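Local coordinates for ERPP protein (Borrelia burgdorferi, PDB 4BOB), which is a complement regulator-acquiring outer surface lipoprotein that binds factor H, probably helping the Lyme disease spirochaete to evade complement attack, at residues Ser46-Leu51 with Glu125-Ala130. Residues are numbered along the deposited sequence; the frame is centred on the assembly and turned at random.
Sequences SNWTDL and ESINGA
Trp48 and Ile127 illustrate how side chains can join the start of one strand, 48-58, to the turn following another, 119-126, with no hydrogen bond crossing between the two segments. The isoleucine lies across one face of the indole, its delta methyl standing above the five-membered ring in a CH-pi contact: CD1 of Ile127 is 3.8 Å from the centroid of that ring in Trp48 and 5° off the ring normal. One carbon back, Ile127 CG1 is 3.7 Å from Trp48 CD1, over the pyrrole rim of the same face. With CG1 anti to the carbonyl carbon (chi1 -82°), the branch reaches out over the ring. Glu125 approaches obliquely, its carboxylate plane inclined 65° to the indole. Its OE1 lies 3.6 Å from both CZ2 and NE1 of Trp48, at van der Waals distance, and forms no hydrogen bond with the ring. The backbone N of Ile127 donates a hydrogen bond to O of Ala130 (3.2 Å), closing the turn. Trp48 and Ile127 both also touch Ala153 of strand 149-155, which lies in the sheet between strands 48-58 and 119-126. This surface CH-pi contact links strand 48-58 to the 119-126/131-139 beta hairpin, across the strongly curved antiparallel sheet of the Borrelia outer surface protein E family.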
loop_
_atom_site.group_PDB
_atom_site.type_symbol
_atom_site.label_atom_id
_atom_site.label_comp_id
_atom_site.label_asym_id
_atom_site.label_seq_id
_atom_site.Cartn_x
_atom_site.Cartn_y
_atom_site.Cartn_z
ATOM N N SER A 46 9.334 16.229 -0.439
ATOM C CA SER A 46 7.887 16.004 -0.240
ATOM C C SER A 46 7.042 16.365 -1.475
ATOM O O SER A 46 6.048 17.093 -1.390
ATOM C CB SER A 46 7.352 16.721 1.011
ATOM O OG SER A 46 8.324 16.754 2.033
ATOM N N ASN A 47 7.438 15.841 -2.626
ATOM C CA ASN A 47 6.579 15.892 -3.798
ATOM C C ASN A 47 6.124 14.496 -4.214
ATOM O O ASN A 47 6.937 13.597 -4.374
ATOM C CB ASN A 47 7.296 16.573 -4.971
ATOM C CG ASN A 47 7.514 18.074 -4.766
ATOM O OD1 ASN A 47 8.122 18.722 -5.619
ATOM N ND2 ASN A 47 7.016 18.633 -3.653
ATOM N N TRP A 48 4.823 14.330 -4.399
ATOM C CA TRP A 48 4.286 13.113 -4.993
ATOM C C TRP A 48 4.884 12.853 -6.356
ATOM O O TRP A 48 4.701 13.646 -7.279
ATOM C CB TRP A 48 2.772 13.223 -5.178
ATOM C CG TRP A 48 2.021 13.232 -3.902
ATOM C CD1 TRP A 48 1.247 14.234 -3.407
ATOM C CD2 TRP A 48 1.999 12.179 -2.943
ATOM N NE1 TRP A 48 0.721 13.859 -2.201
ATOM C CE2 TRP A 48 1.173 12.601 -1.887
ATOM C CE3 TRP A 48 2.591 10.914 -2.886
ATOM C CZ2 TRP A 48 0.925 11.809 -0.780
ATOM C CZ3 TRP A 48 2.350 10.132 -1.806
ATOM C CH2 TRP A 48 1.516 10.574 -0.755
ATOM N N THR A 49 5.573 11.726 -6.474
ATOM C CA THR A 49 6.163 11.281 -7.735
ATOM C C THR A 49 5.668 9.855 -7.969
ATOM O O THR A 49 5.417 9.117 -7.009
ATOM C CB THR A 49 7.722 11.353 -7.695
ATOM O OG1 THR A 49 8.289 10.878 -8.929
ATOM C CG2 THR A 49 8.288 10.541 -6.542
ATOM N N ASP A 50 5.504 9.469 -9.232
ATOM C CA ASP A 50 5.169 8.077 -9.529
ATOM C C ASP A 50 6.355 7.159 -9.215
ATOM O O ASP A 50 7.471 7.399 -9.689
ATOM C CB ASP A 50 4.780 7.911 -10.993
ATOM C CG ASP A 50 3.467 8.546 -11.323
ATOM O OD1 ASP A 50 2.839 9.078 -10.394
ATOM O OD2 ASP A 50 3.062 8.509 -12.506
ATOM N N LEU A 51 6.090 6.115 -8.422
ATOM C CA LEU A 51 7.078 5.110 -7.995
ATOM C C LEU A 51 7.046 3.846 -8.863
ATOM O O LEU A 51 8.096 3.374 -9.312
ATOM C CB LEU A 51 6.786 4.728 -6.548
ATOM C CG LEU A 51 7.604 3.626 -5.873
ATOM C CD1 LEU A 51 9.110 3.924 -5.928
ATOM C CD2 LEU A 51 7.116 3.497 -4.439
ATOM N N GLU A 125 -7.084 11.595 -0.578
ATOM C CA GLU A 125 -6.318 12.785 -0.934
ATOM C C GLU A 125 -6.404 13.038 -2.419
ATOM O O GLU A 125 -6.004 12.183 -3.214
ATOM C CB GLU A 125 -4.851 12.638 -0.527
ATOM C CG GLU A 125 -4.461 13.488 0.659
ATOM C CD GLU A 125 -2.973 13.423 0.946
ATOM O OE1 GLU A 125 -2.168 13.389 -0.022
ATOM O OE2 GLU A 125 -2.611 13.419 2.148
ATOM N N SER A 126 -6.943 14.200 -2.773
ATOM C CA SER A 126 -6.918 14.699 -4.139
ATOM C C SER A 126 -5.480 15.147 -4.367
ATOM O O SER A 126 -4.922 15.825 -3.512
ATOM C CB SER A 126 -7.898 15.879 -4.297
ATOM O OG SER A 126 -8.848 15.643 -5.328
ATOM N N ILE A 127 -4.864 14.753 -5.483
ATOM C CA ILE A 127 -3.446 15.083 -5.732
ATOM C C ILE A 127 -3.337 16.089 -6.896
ATOM O O ILE A 127 -2.822 17.210 -6.697
ATOM C CB ILE A 127 -2.560 13.794 -5.868
ATOM C CG1 ILE A 127 -2.194 13.281 -4.461
ATOM C CG2 ILE A 127 -1.280 14.047 -6.662
ATOM C CD1 ILE A 127 -1.713 11.851 -4.381
ATOM N N ASN A 128 -3.830 15.724 -8.083
ATOM C CA ASN A 128 -3.969 16.708 -9.172
ATOM C C ASN A 128 -5.437 17.083 -9.174
ATOM O O ASN A 128 -5.816 18.063 -8.522
ATOM C CB ASN A 128 -3.477 16.165 -10.527
ATOM C CG ASN A 128 -3.322 17.255 -11.594
ATOM O OD1 ASN A 128 -3.944 18.310 -11.523
ATOM N ND2 ASN A 128 -2.492 16.988 -12.600
ATOM N N GLY A 129 -6.263 16.302 -9.865
ATOM C CA GLY A 129 -7.715 16.325 -9.634
ATOM C C GLY A 129 -8.245 14.975 -9.177
ATOM O O GLY A 129 -9.459 14.792 -9.070
ATOM N N ALA A 130 -7.324 14.049 -8.883
ATOM C CA ALA A 130 -7.631 12.616 -8.705
ATOM C C ALA A 130 -7.455 12.172 -7.262
ATOM O O ALA A 130 -6.322 12.185 -6.750
ATOM C CB ALA A 130 -6.739 11.771 -9.608
#